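Local coordinates for uncharacterized protein ydaL (Escherichia coli, PDB 3QD7) that binds DNA and has DNA endonuclease activity, the chain here being the fragment that carries its Smr (small MutS-related) domain, at residues Asp109-Cys114 against Tyr127-Lys132; Gln47-Leu52 against Leu80-Lys85; Ile17-Gln22 against Arg87-His92. All coordinates share one frame; numbering follows the deposited sequence.

How the contacts relate
From the N terminus the chain first passes Ile17-Gln22, in the loop before strand 25-27, and contact 3 joins this to Arg87-His92, the loop running into helix 92-105. That closure spans contact 2 entirely: strand 49-51, helix 57-73 and strand 78-82 come between, and contact 2 pairs the two strands side by side in parallel. Contact 1 follows both in series, closing the hairpin of strands 110-115 and 125-130. Contacts 1 and 2 belong to one mixed sheet, and Tyr127 and Val128 pack on Leu80 and Ile81 where strands 125-130 and 78-82 are neighbours. Contact 3 lies at the surface, its centre about 23 Å from that of contact 1 and on the opposite side of the chain's centre.

Contact 1: Asp109-Cys114 against Tyr127-Lys132; sequences DVQAYC and YVALRK
Val110 and Leu130 pair on the buried face of this antiparallel hairpin, where Val110 CG2 touches Leu130 CD1 at 3.9 Å and also meets Val128 CG1. Tyr113 shares this face: with CG between the backbone N and the carbonyl carbon (chi1 58°), the ring turns away from the 127-132 strand and meets Phe26. On the face of Ala112 and Ala129, Cys114 SG comes to the edge of the Tyr127 ring, 4.1 Å from CD2, a sulfur-aromatic contact. The phenol hydroxyl of Tyr127 bonds with His120. Cys114 N donates to Tyr127 O at 3.1 Å, and Tyr127 N to Cys114 O at 3.0 Å. In mid-hairpin Gln111 N donates to Ala129 O at 2.9 Å and Ala129 N to Ala112 O, while the Gln111 side chain lies along Ala129 CB and the Arg131 backbone.

The Asp109-Arg131 end is more open. Arg131 N donates to Asp109 O at 2.7 Å. The Arg131 chain then bends at chi3 and NH1 comes to 2.8 Å from Asp109 OD1, above the carboxylate, whose plane stands 87° from the guanidinium. The hydrogen bond within this salt bridge is bent, at 138°. Arg131 NH1 also pairs with Asp108, and the one cationic group probably offsets the charge of both carboxylates.

Contact 2: Gln47-Leu52 against Leu80-Lys85; sequences QASLNL and LIIHGK
Leu50 bonds the parallel partner strand through both its N-H and its C=O, bridging Leu80 and Ile82: Leu50 N donates to Leu80 O at 2.8 Å, and Leu50 O accepts from Ile82 N at 2.9 Å. Two further backbone bonds continue the alternation, Leu80 N to Ala48 O and Leu52 N to Ile82 O. Ser49 CA adds a CH...O contact to Leu80 O at 3.2 Å.

Side-chain contacts lie on two faces. On one, the apolar pairs centre on Ile81: Leu52 CD2 meets Ile81 CG2 at 3.5 Å; this methyl stands anti to the backbone N of Ile81, whose CG1 lies beside it (chi1 -53°). Leu50 CD2 reaches the same CG2 at 4.2 Å, so one methyl receives both leucines. On the other face Ser49 CB lies against Leu80 CB at 3.8 Å, and Ile82 extends CD1 to 4.1 Å from Asn51 CB. The hydroxyl of Ser49 bonds to Gln46 O, ahead of the strand.

The pair forms the two strands of a beta-alpha-beta unit. Leu50 and Leu52 pack against the connecting helix 57-73, on Val64, while Leu52 and Ile81 also touch helix 92-105. Strand 49-51 forms one edge of the sheet, and strand 78-82 continues it to 125-130, with Leu80 on Ala125.

Contact 3: Ile17-Gln22 against Arg87-His92; sequences IIPLSQ and RDDKSH
Two type I beta turns, Pro19 to Gln22 and Asp88 to Ser91, meet at the surface of the chain just ahead of helix 92-105. Asp89 links them: its OD1 accepts the backbone N of Leu20 at 3.2 Å, with the donor above the carboxylate plane (52° out of it) and 161° at the hydrogen. The carboxylate is brought there with CG anti to the carbonyl carbon (chi1 -66°), and its OD2 lies near Pro19 CA and CB. An alanine in place of Asp89 is likely to leave Leu20 N without this acceptor and to remove the one hydrogen bond between the two segments.

Leu20 lies against the Arg87-Asp88 backbone, CD1 3.4 Å from Arg87 O and 3.5 Å from Asp88 CA. Ile17 CG2 rests on Asp89 O at 3.4 Å, and the Ile17 side chain crosses that of Lys90 at about a right angle, CD1 against CE at a tight 3.4 Å. Within the second turn Asp88 OD2 takes Lys90 N at 3.1 Å, an Asx turn, and Asp88 O receives both Ser91 N and Ser91 OG.

Ser91 holds the N-cap position of helix 92-105. Along that helix Ile17 and Leu20 pack on Asn94, and Arg97 donates to Pro19 O and Gln22 O, tying the first loop to the helix.

Contact 1: Asp109-Cys114 against Tyr127-Lys132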
ATOM      1  N   ASP A 109       6.607  10.421   0.514  1.00 21.74           N
ATOM      2  CA  ASP A 109       7.686   9.566  -0.031  1.00 21.77           C
ATOM      3  C   ASP A 109       7.211   8.362  -0.893  1.00 22.18           C
ATOM      4  O   ASP A 109       8.038   7.592  -1.420  1.00 19.20           O
ATOM      5  CB  ASP A 109       8.594   9.066   1.086  1.00 21.65           C
ATOM      6  CG  ASP A 109       9.351  10.192   1.787  1.00 26.67           C
ATOM      7  OD1 ASP A 109      10.146  10.900   1.137  1.00 30.38           O
ATOM      8  OD2 ASP A 109       9.164  10.364   3.000  1.00 28.04           O
ATOM      9  N   VAL A 110       5.903   8.212  -1.044  1.00 21.72           N
ATOM     10  CA  VAL A 110       5.341   7.197  -1.919  1.00 26.73           C
ATOM     11  C   VAL A 110       5.323   7.754  -3.355  1.00 25.49           C
ATOM     12  O   VAL A 110       4.676   8.764  -3.635  1.00 25.13           O
ATOM     13  CB  VAL A 110       3.915   6.773  -1.446  1.00 23.12           C
ATOM     14  CG1 VAL A 110       3.100   6.087  -2.569  1.00 23.68           C
ATOM     15  CG2 VAL A 110       4.011   5.873  -0.241  1.00 21.94           C
ATOM     16  N   GLN A 111       6.046   7.094  -4.250  1.00 17.20           N
ATOM     17  CA  GLN A 111       6.139   7.537  -5.661  1.00 17.91           C
ATOM     18  C   GLN A 111       5.049   6.925  -6.540  1.00 16.30           C
ATOM     19  O   GLN A 111       4.551   7.563  -7.461  1.00 18.95           O
ATOM     20  CB  GLN A 111       7.505   7.187  -6.262  1.00 23.65           C
ATOM     21  CG  GLN A 111       8.719   7.749  -5.519  1.00 21.57           C
ATOM     22  CD  GLN A 111       9.996   6.977  -5.825  1.00 25.97           C
ATOM     23  OE1 GLN A 111      11.026   7.562  -6.200  1.00 31.44           O
ATOM     24  NE2 GLN A 111       9.938   5.667  -5.679  1.00 15.86           N
ATOM     25  N   ALA A 112       4.723   5.660  -6.280  1.00 23.17           N
ATOM     26  CA  ALA A 112       3.809   4.918  -7.108  1.00 20.36           C
ATOM     27  C   ALA A 112       3.375   3.654  -6.383  1.00 19.85           C
ATOM     28  O   ALA A 112       4.036   3.208  -5.454  1.00 21.52           O
ATOM     29  CB  ALA A 112       4.505   4.541  -8.455  1.00 22.15           C
ATOM     30  N   TYR A 113       2.279   3.061  -6.835  1.00 17.25           N
ATOM     31  CA  TYR A 113       1.930   1.707  -6.474  1.00 18.42           C
ATOM     32  C   TYR A 113       1.155   1.057  -7.618  1.00 23.52           C
ATOM     33  O   TYR A 113       0.679   1.748  -8.545  1.00 19.86           O
ATOM     34  CB  TYR A 113       1.175   1.612  -5.128  1.00 15.58           C
ATOM     35  CG  TYR A 113      -0.130   2.391  -5.022  1.00 15.16           C
ATOM     36  CD1 TYR A 113      -1.275   1.951  -5.632  1.00 14.90           C
ATOM     37  CD2 TYR A 113      -0.206   3.558  -4.255  1.00 16.79           C
ATOM     38  CE1 TYR A 113      -2.455   2.650  -5.532  1.00 18.44           C
ATOM     39  CE2 TYR A 113      -1.412   4.265  -4.137  1.00 14.00           C
ATOM     40  CZ  TYR A 113      -2.518   3.803  -4.781  1.00 16.67           C
ATOM     41  OH  TYR A 113      -3.700   4.477  -4.684  1.00 17.63           O
ATOM     42  N   CYS A 114       1.050  -0.271  -7.557  1.00 21.73           N
ATOM     43  CA  CYS A 114       0.248  -1.038  -8.522  1.00 23.27           C
ATOM     44  C   CYS A 114      -0.039  -2.444  -7.991  1.00 22.07           C
ATOM     45  O   CYS A 114       0.626  -2.917  -7.078  1.00 20.62           O
ATOM     46  CB  CYS A 114       0.941  -1.119  -9.874  1.00 22.15           C
ATOM     47  SG  CYS A 114       2.388  -2.195  -9.837  1.00 30.06           S
ATOM     48  N   TYR A 127       2.375  -3.625  -4.778  1.00 16.72           N
ATOM     49  CA  TYR A 127       3.751  -3.151  -4.763  1.00 18.41           C
ATOM     50  C   TYR A 127       3.686  -1.680  -4.526  1.00 18.27           C
ATOM     51  O   TYR A 127       2.823  -1.012  -5.099  1.00 19.69           O
ATOM     52  CB  TYR A 127       4.379  -3.307  -6.155  1.00 18.47           C
ATOM     53  CG  TYR A 127       4.590  -4.721  -6.588  1.00 18.63           C
ATOM     54  CD1 TYR A 127       4.879  -5.704  -5.651  1.00 19.51           C
ATOM     55  CD2 TYR A 127       4.534  -5.084  -7.938  1.00 18.61           C
ATOM     56  CE1 TYR A 127       5.097  -6.998  -6.016  1.00 22.23           C
ATOM     57  CE2 TYR A 127       4.752  -6.396  -8.318  1.00 24.04           C
ATOM     58  CZ  TYR A 127       5.037  -7.342  -7.338  1.00 23.57           C
ATOM     59  OH  TYR A 127       5.264  -8.646  -7.653  1.00 28.06           O
ATOM     60  N   VAL A 128       4.628  -1.155  -3.758  1.00 22.61           N
ATOM     61  CA  VAL A 128       4.684   0.264  -3.505  1.00 20.09           C
ATOM     62  C   VAL A 128       6.126   0.745  -3.752  1.00 26.73           C
ATOM     63  O   VAL A 128       7.085   0.147  -3.240  1.00 23.03           O
ATOM     64  CB  VAL A 128       4.236   0.595  -2.032  1.00 22.55           C
ATOM     65  CG1 VAL A 128       4.193   2.108  -1.774  1.00 18.86           C
ATOM     66  CG2 VAL A 128       2.912  -0.074  -1.682  1.00 22.13           C
ATOM     67  N   ALA A 129       6.274   1.819  -4.533  1.00 21.22           N
ATOM     68  CA  ALA A 129       7.589   2.432  -4.737  1.00 23.05           C
ATOM     69  C   ALA A 129       7.800   3.548  -3.716  1.00 22.10           C
ATOM     70  O   ALA A 129       6.952   4.426  -3.562  1.00 22.56           O
ATOM     71  CB  ALA A 129       7.754   2.956  -6.167  1.00 20.39           C
ATOM     72  N   LEU A 130       8.940   3.497  -3.039  1.00 16.14           N
ATOM     73  CA  LEU A 130       9.271   4.451  -1.991  1.00 19.63           C
ATOM     74  C   LEU A 130      10.501   5.265  -2.410  1.00 20.14           C
ATOM     75  O   LEU A 130      11.477   4.703  -2.910  1.00 23.06           O
ATOM     76  CB  LEU A 130       9.557   3.696  -0.681  1.00 16.97           C
ATOM     77  CG  LEU A 130       8.498   3.454   0.408  1.00 20.76           C
ATOM     78  CD1 LEU A 130       7.076   3.421  -0.026  1.00 18.77           C
ATOM     79  CD2 LEU A 130       8.793   2.212   1.163  1.00 18.35           C
ATOM     80  N   ARG A 131      10.443   6.578  -2.220  1.00 23.26           N
ATOM     81  CA  ARG A 131      11.590   7.488  -2.467  1.00 29.29           C
ATOM     82  C   ARG A 131      12.708   7.175  -1.460  1.00 32.72           C
ATOM     83  O   ARG A 131      12.448   7.002  -0.270  1.00 28.11           O
ATOM     84  CB  ARG A 131      11.125   8.933  -2.322  1.00 24.70           C
ATOM     85  CG  ARG A 131      12.116  10.010  -2.683  1.00 35.58           C
ATOM     86  CD  ARG A 131      11.799  11.253  -1.832  1.00 39.42           C
ATOM     87  NE  ARG A 131      10.878  12.145  -2.518  1.00 34.80           N
ATOM     88  CZ  ARG A 131       9.998  12.959  -1.942  1.00 35.29           C
ATOM     89  NH1 ARG A 131       9.844  13.016  -0.621  1.00 29.67           N
ATOM     90  NH2 ARG A 131       9.238  13.715  -2.719  1.00 38.44           N
ATOM     91  N   LYS A 132      13.942   7.056  -1.943  1.00 28.05           N
ATOM     92  CA  LYS A 132      15.070   6.722  -1.078  1.00 30.67           C
ATOM     93  C   LYS A 132      15.595   7.966  -0.327  1.00 37.99           C
ATOM     94  O   LYS A 132      16.231   8.851  -0.917  1.00 42.18           O
ATOM     95  CB  LYS A 132      16.177   6.067  -1.907  1.00 38.99           C
ATOM     96  CG  LYS A 132      17.434   5.727  -1.124  1.00 38.10           C
ATOM     97  CD  LYS A 132      17.304   4.395  -0.425  1.00 31.37           C
ATOM     98  CE  LYS A 132      18.625   4.006   0.186  1.00 39.83           C
ATOM     99  NZ  LYS A 132      18.779   2.515   0.164  1.00 40.51           N
TER

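Contact 2: Gln47-Leu52 against Leu80-Lys85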
ATOM      1  N   GLN A  47      10.706  -8.925   5.060  1.00 29.62           N
ATOM      2  CA  GLN A  47      10.676  -7.771   5.933  1.00 29.15           C
ATOM      3  C   GLN A  47      10.208  -6.506   5.200  1.00 32.82           C
ATOM      4  O   GLN A  47       9.979  -5.458   5.813  1.00 29.14           O
ATOM      5  CB  GLN A  47      12.033  -7.574   6.655  1.00 33.33           C
ATOM      6  CG  GLN A  47      13.201  -7.102   5.799  1.00 36.71           C
ATOM      7  CD  GLN A  47      13.917  -8.233   5.034  1.00 44.70           C
ATOM      8  OE1 GLN A  47      14.708  -7.955   4.131  1.00 43.21           O
ATOM      9  NE2 GLN A  47      13.643  -9.507   5.392  1.00 40.64           N
ATOM     10  N   ALA A  48      10.069  -6.619   3.885  1.00 18.01           N
ATOM     11  CA  ALA A  48       9.595  -5.513   3.038  1.00 19.01           C
ATOM     12  C   ALA A  48       8.146  -5.707   2.768  1.00 16.71           C
ATOM     13  O   ALA A  48       7.624  -5.110   1.849  1.00 15.91           O
ATOM     14  CB  ALA A  48      10.335  -5.496   1.720  1.00 18.28           C
ATOM     15  N   SER A  49       7.480  -6.574   3.528  1.00 18.97           N
ATOM     16  CA  SER A  49       6.076  -6.816   3.264  1.00 18.97           C
ATOM     17  C   SER A  49       5.216  -6.664   4.518  1.00 18.81           C
ATOM     18  O   SER A  49       5.690  -6.859   5.621  1.00 21.04           O
ATOM     19  CB  SER A  49       5.878  -8.172   2.570  1.00 25.40           C
ATOM     20  OG  SER A  49       5.958  -9.239   3.486  1.00 27.92           O
ATOM     21  N   LEU A  50       3.974  -6.235   4.329  1.00 19.47           N
ATOM     22  CA  LEU A  50       3.077  -5.951   5.419  1.00 19.02           C
ATOM     23  C   LEU A  50       1.799  -6.767   5.239  1.00 20.55           C
ATOM     24  O   LEU A  50       1.077  -6.585   4.268  1.00 23.22           O
ATOM     25  CB  LEU A  50       2.763  -4.445   5.454  1.00 21.47           C
ATOM     26  CG  LEU A  50       1.725  -3.986   6.474  1.00 21.25           C
ATOM     27  CD1 LEU A  50       2.296  -4.109   7.908  1.00 22.33           C
ATOM     28  CD2 LEU A  50       1.255  -2.563   6.190  1.00 21.00           C
ATOM     29  N   ASN A  51       1.510  -7.636   6.198  1.00 21.46           N
ATOM     30  CA  ASN A  51       0.352  -8.514   6.155  1.00 23.31           C
ATOM     31  C   ASN A  51      -0.866  -8.008   6.961  1.00 25.12           C
ATOM     32  O   ASN A  51      -0.872  -8.032   8.203  1.00 23.18           O
ATOM     33  CB  ASN A  51       0.807  -9.934   6.571  1.00 25.21           C
ATOM     34  CG  ASN A  51      -0.326 -10.946   6.621  1.00 25.07           C
ATOM     35  OD1 ASN A  51      -0.111 -12.096   6.994  1.00 28.33           O
ATOM     36  ND2 ASN A  51      -1.510 -10.543   6.251  1.00 26.37           N
ATOM     37  N   LEU A  52      -1.904  -7.568   6.237  1.00 27.35           N
ATOM     38  CA  LEU A  52      -3.098  -6.924   6.813  1.00 22.93           C
ATOM     39  C   LEU A  52      -4.317  -7.841   6.849  1.00 25.89           C
ATOM     40  O   LEU A  52      -5.441  -7.396   7.163  1.00 23.15           O
ATOM     41  CB  LEU A  52      -3.480  -5.734   5.947  1.00 19.94           C
ATOM     42  CG  LEU A  52      -3.032  -4.316   6.287  1.00 22.98           C
ATOM     43  CD1 LEU A  52      -1.792  -4.297   7.114  1.00 20.95           C
ATOM     44  CD2 LEU A  52      -2.916  -3.459   5.023  1.00 15.23           C
ATOM     45  N   LEU A  80       5.757  -4.378  -0.160  1.00 18.86           N
ATOM     46  CA  LEU A  80       4.568  -5.110  -0.534  1.00 17.81           C
ATOM     47  C   LEU A  80       3.508  -4.974   0.544  1.00 19.36           C
ATOM     48  O   LEU A  80       3.766  -5.247   1.721  1.00 23.26           O
ATOM     49  CB  LEU A  80       4.914  -6.607  -0.703  1.00 19.74           C
ATOM     50  CG  LEU A  80       3.766  -7.556  -1.074  1.00 24.18           C
ATOM     51  CD1 LEU A  80       3.253  -7.208  -2.472  1.00 19.28           C
ATOM     52  CD2 LEU A  80       4.301  -8.968  -1.055  1.00 23.08           C
ATOM     53  N   ILE A  81       2.296  -4.585   0.164  1.00 20.71           N
ATOM     54  CA  ILE A  81       1.213  -4.611   1.135  1.00 17.50           C
ATOM     55  C   ILE A  81       0.149  -5.631   0.752  1.00 21.71           C
ATOM     56  O   ILE A  81      -0.393  -5.585  -0.345  1.00 20.16           O
ATOM     57  CB  ILE A  81       0.578  -3.213   1.349  1.00 22.36           C
ATOM     58  CG1 ILE A  81       1.644  -2.152   1.700  1.00 20.07           C
ATOM     59  CG2 ILE A  81      -0.516  -3.289   2.435  1.00 19.04           C
ATOM     60  CD1 ILE A  81       1.050  -0.760   1.755  1.00 28.04           C
ATOM     61  N   ILE A  82      -0.172  -6.514   1.698  1.00 18.68           N
ATOM     62  CA  ILE A  82      -1.112  -7.603   1.495  1.00 18.65           C
ATOM     63  C   ILE A  82      -2.441  -7.291   2.162  1.00 20.84           C
ATOM     64  O   ILE A  82      -2.568  -7.333   3.400  1.00 20.29           O
ATOM     65  CB  ILE A  82      -0.563  -8.943   2.078  1.00 19.79           C
ATOM     66  CG1 ILE A  82       0.915  -9.131   1.667  1.00 21.10           C
ATOM     67  CG2 ILE A  82      -1.451 -10.138   1.637  1.00 17.63           C
ATOM     68  CD1 ILE A  82       1.735 -10.089   2.541  1.00 22.49           C
ATOM     69  N   HIS A  83      -3.436  -6.970   1.346  1.00 20.64           N
ATOM     70  CA  HIS A  83      -4.778  -6.655   1.866  1.00 23.44           C
ATOM     71  C   HIS A  83      -5.781  -7.803   1.713  1.00 23.14           C
ATOM     72  O   HIS A  83      -6.739  -7.883   2.477  1.00 23.08           O
ATOM     73  CB  HIS A  83      -5.317  -5.400   1.198  1.00 18.18           C
ATOM     74  CG  HIS A  83      -5.205  -5.432  -0.288  1.00 21.41           C
ATOM     75  ND1 HIS A  83      -4.311  -4.647  -0.979  1.00 24.12           N
ATOM     76  CD2 HIS A  83      -5.858  -6.173  -1.212  1.00 16.25           C
ATOM     77  CE1 HIS A  83      -4.423  -4.898  -2.268  1.00 19.97           C
ATOM     78  NE2 HIS A  83      -5.345  -5.831  -2.433  1.00 21.32           N
ATOM     79  N   GLY A  84      -5.560  -8.682   0.733  1.00 21.58           N
ATOM     80  CA  GLY A  84      -6.466  -9.799   0.496  1.00 23.86           C
ATOM     81  C   GLY A  84      -7.401  -9.558  -0.678  1.00 24.70           C
ATOM     82  O   GLY A  84      -7.502  -8.443  -1.177  1.00 22.83           O
ATOM     83  N   LYS A  85      -8.078 -10.622  -1.118  1.00 32.72           N
ATOM     84  CA  LYS A  85      -9.034 -10.546  -2.226  1.00 35.33           C
ATOM     85  C   LYS A  85     -10.448 -10.642  -1.664  1.00 38.53           C
ATOM     86  O   LYS A  85     -10.726 -11.452  -0.790  1.00 37.91           O
ATOM     87  CB  LYS A  85      -8.790 -11.664  -3.260  1.00 37.61           C
ATOM     88  CG  LYS A  85      -7.338 -11.852  -3.710  1.00 50.42           C
ATOM     89  CD  LYS A  85      -7.194 -13.009  -4.703  1.00 49.15           C
ATOM     90  CE  LYS A  85      -5.732 -13.226  -5.145  1.00 37.38           C
ATOM     91  NZ  LYS A  85      -5.664 -14.182  -6.335  1.00 21.75           N
TER

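Contact 3: Ile17-Gln22 against Arg87-His92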
ATOM      1  N   ILE A  17     -14.688   3.810  -2.408  1.00 27.33           N
ATOM      2  CA  ILE A  17     -14.563   2.357  -2.557  1.00 27.78           C
ATOM      3  C   ILE A  17     -14.157   2.023  -3.974  1.00 29.66           C
ATOM      4  O   ILE A  17     -14.764   2.518  -4.926  1.00 26.27           O
ATOM      5  CB  ILE A  17     -15.854   1.622  -2.152  1.00 23.34           C
ATOM      6  CG1 ILE A  17     -16.088   1.825  -0.653  1.00 31.78           C
ATOM      7  CG2 ILE A  17     -15.764   0.117  -2.459  1.00 23.77           C
ATOM      8  CD1 ILE A  17     -17.508   1.514  -0.188  1.00 35.92           C
ATOM      9  N   ILE A  18     -13.114   1.205  -4.108  1.00 22.97           N
ATOM     10  CA  ILE A  18     -12.638   0.815  -5.431  1.00 20.77           C
ATOM     11  C   ILE A  18     -13.314  -0.480  -5.906  1.00 25.40           C
ATOM     12  O   ILE A  18     -13.280  -1.510  -5.209  1.00 24.55           O
ATOM     13  CB  ILE A  18     -11.091   0.721  -5.507  1.00 25.44           C
ATOM     14  CG1 ILE A  18     -10.457   2.028  -5.032  1.00 29.67           C
ATOM     15  CG2 ILE A  18     -10.605   0.401  -6.955  1.00 24.35           C
ATOM     16  CD1 ILE A  18      -9.049   1.842  -4.619  1.00 27.08           C
ATOM     17  N   PRO A  19     -13.966  -0.419  -7.079  1.00 27.74           N
ATOM     18  CA  PRO A  19     -14.624  -1.612  -7.618  1.00 26.40           C
ATOM     19  C   PRO A  19     -13.625  -2.738  -7.805  1.00 26.27           C
ATOM     20  O   PRO A  19     -12.454  -2.469  -8.053  1.00 31.15           O
ATOM     21  CB  PRO A  19     -15.164  -1.129  -8.964  1.00 27.67           C
ATOM     22  CG  PRO A  19     -15.436   0.337  -8.721  1.00 36.13           C
ATOM     23  CD  PRO A  19     -14.319   0.800  -7.827  1.00 24.52           C
ATOM     24  N   LEU A  20     -14.082  -3.986  -7.677  1.00 22.08           N
ATOM     25  CA  LEU A  20     -13.187  -5.142  -7.809  1.00 27.56           C
ATOM     26  C   LEU A  20     -12.577  -5.220  -9.210  1.00 29.39           C
ATOM     27  O   LEU A  20     -11.486  -5.765  -9.402  1.00 29.73           O
ATOM     28  CB  LEU A  20     -13.925  -6.447  -7.488  1.00 28.97           C
ATOM     29  CG  LEU A  20     -14.498  -6.691  -6.087  1.00 30.62           C
ATOM     30  CD1 LEU A  20     -15.163  -8.080  -6.071  1.00 26.78           C
ATOM     31  CD2 LEU A  20     -13.451  -6.559  -4.974  1.00 22.46           C
ATOM     32  N   SER A  21     -13.298  -4.650 -10.172  1.00 35.79           N
ATOM     33  CA  SER A  21     -12.871  -4.601 -11.565  1.00 37.45           C
ATOM     34  C   SER A  21     -11.763  -3.575 -11.802  1.00 41.21           C
ATOM     35  O   SER A  21     -11.129  -3.609 -12.862  1.00 40.48           O
ATOM     36  CB  SER A  21     -14.065  -4.297 -12.487  1.00 36.52           C
ATOM     37  OG  SER A  21     -14.445  -2.925 -12.402  1.00 38.56           O
ATOM     38  N   GLN A  22     -11.540  -2.666 -10.839  1.00 31.72           N
ATOM     39  CA  GLN A  22     -10.408  -1.740 -10.925  1.00 33.04           C
ATOM     40  C   GLN A  22      -9.176  -2.211 -10.126  1.00 30.34           C
ATOM     41  O   GLN A  22      -9.273  -2.479  -8.920  1.00 30.44           O
ATOM     42  CB  GLN A  22     -10.800  -0.311 -10.538  1.00 29.46           C
ATOM     43  CG  GLN A  22     -11.738   0.343 -11.560  1.00 33.50           C
ATOM     44  CD  GLN A  22     -12.226   1.730 -11.164  1.00 36.62           C
ATOM     45  OE1 GLN A  22     -11.713   2.368 -10.224  1.00 36.76           O
ATOM     46  NE2 GLN A  22     -13.225   2.218 -11.905  1.00 43.14           N
ATOM     47  N   ARG A  87     -14.805 -10.860  -2.225  1.00 48.95           N
ATOM     48  CA  ARG A  87     -15.793 -11.418  -3.133  1.00 51.12           C
ATOM     49  C   ARG A  87     -16.722 -10.348  -3.737  1.00 46.32           C
ATOM     50  O   ARG A  87     -17.209 -10.515  -4.842  1.00 55.53           O
ATOM     51  CB  ARG A  87     -16.561 -12.576  -2.475  1.00 57.17           C
ATOM     52  CG  ARG A  87     -15.667 -13.748  -1.985  1.00 64.75           C
ATOM     53  CD  ARG A  87     -14.610 -14.179  -3.028  1.00 64.76           C
ATOM     54  NE  ARG A  87     -13.431 -14.795  -2.411  1.00 70.55           N
ATOM     55  CZ  ARG A  87     -12.197 -14.774  -2.922  1.00 65.35           C
ATOM     56  NH1 ARG A  87     -11.932 -14.163  -4.075  1.00 59.27           N
ATOM     57  NH2 ARG A  87     -11.209 -15.363  -2.272  1.00 64.93           N
ATOM     58  N   ASP A  88     -16.956  -9.254  -3.019  1.00 42.20           N
ATOM     59  CA  ASP A  88     -17.669  -8.097  -3.588  1.00 50.73           C
ATOM     60  C   ASP A  88     -17.043  -6.746  -3.190  1.00 41.25           C
ATOM     61  O   ASP A  88     -16.108  -6.716  -2.369  1.00 40.75           O
ATOM     62  CB  ASP A  88     -19.174  -8.147  -3.288  1.00 46.82           C
ATOM     63  CG  ASP A  88     -19.483  -8.181  -1.807  1.00 51.03           C
ATOM     64  OD1 ASP A  88     -19.546  -9.299  -1.243  1.00 59.74           O
ATOM     65  OD2 ASP A  88     -19.697  -7.094  -1.208  1.00 57.94           O
ATOM     66  N   ASP A  89     -17.549  -5.649  -3.778  1.00 32.13           N
ATOM     67  CA  ASP A  89     -17.028  -4.277  -3.536  1.00 30.00           C
ATOM     68  C   ASP A  89     -17.047  -3.902  -2.056  1.00 25.06           C
ATOM     69  O   ASP A  89     -16.239  -3.093  -1.604  1.00 28.65           O
ATOM     70  CB  ASP A  89     -17.820  -3.195  -4.319  1.00 30.51           C
ATOM     71  CG  ASP A  89     -17.681  -3.300  -5.854  1.00 38.87           C
ATOM     72  OD1 ASP A  89     -17.031  -4.227  -6.393  1.00 34.03           O
ATOM     73  OD2 ASP A  89     -18.249  -2.419  -6.547  1.00 42.43           O
ATOM     74  N   LYS A  90     -17.972  -4.461  -1.295  1.00 22.75           N
ATOM     75  CA  LYS A  90     -18.099  -4.072   0.110  1.00 25.51           C
ATOM     76  C   LYS A  90     -17.566  -5.104   1.088  1.00 29.59           C
ATOM     77  O   LYS A  90     -17.800  -4.991   2.296  1.00 25.21           O
ATOM     78  CB  LYS A  90     -19.534  -3.683   0.466  1.00 28.17           C
ATOM     79  CG  LYS A  90     -20.053  -2.506  -0.341  1.00 27.35           C
ATOM     80  CD  LYS A  90     -20.155  -1.253   0.471  1.00 25.06           C
ATOM     81  CE  LYS A  90     -20.537  -0.096  -0.433  1.00 29.25           C
ATOM     82  NZ  LYS A  90     -21.981   0.194  -0.304  1.00 22.24           N
ATOM     83  N   SER A  91     -16.834  -6.096   0.583  1.00 30.87           N
ATOM     84  CA  SER A  91     -16.191  -7.068   1.465  1.00 32.17           C
ATOM     85  C   SER A  91     -15.034  -6.399   2.208  1.00 29.07           C
ATOM     86  O   SER A  91     -14.538  -5.343   1.785  1.00 27.18           O
ATOM     87  CB  SER A  91     -15.707  -8.268   0.670  1.00 29.96           C
ATOM     88  OG  SER A  91     -14.676  -7.865  -0.197  1.00 38.05           O
ATOM     89  N   HIS A  92     -14.607  -6.999   3.317  1.00 26.92           N
ATOM     90  CA  HIS A  92     -13.643  -6.366   4.201  1.00 29.25           C
ATOM     91  C   HIS A  92     -12.321  -6.127   3.492  1.00 26.82           C
ATOM     92  O   HIS A  92     -11.722  -5.054   3.627  1.00 23.42           O
ATOM     93  CB  HIS A  92     -13.428  -7.216   5.457  1.00 31.30           C
ATOM     94  CG  HIS A  92     -12.407  -6.650   6.394  1.00 27.36           C
ATOM     95  ND1 HIS A  92     -12.661  -5.566   7.203  1.00 31.72           N
ATOM     96  CD2 HIS A  92     -11.127  -7.007   6.638  1.00 26.15           C
ATOM     97  CE1 HIS A  92     -11.584  -5.286   7.915  1.00 30.03           C
ATOM     98  NE2 HIS A  92     -10.638  -6.146   7.590  1.00 30.68           N
TER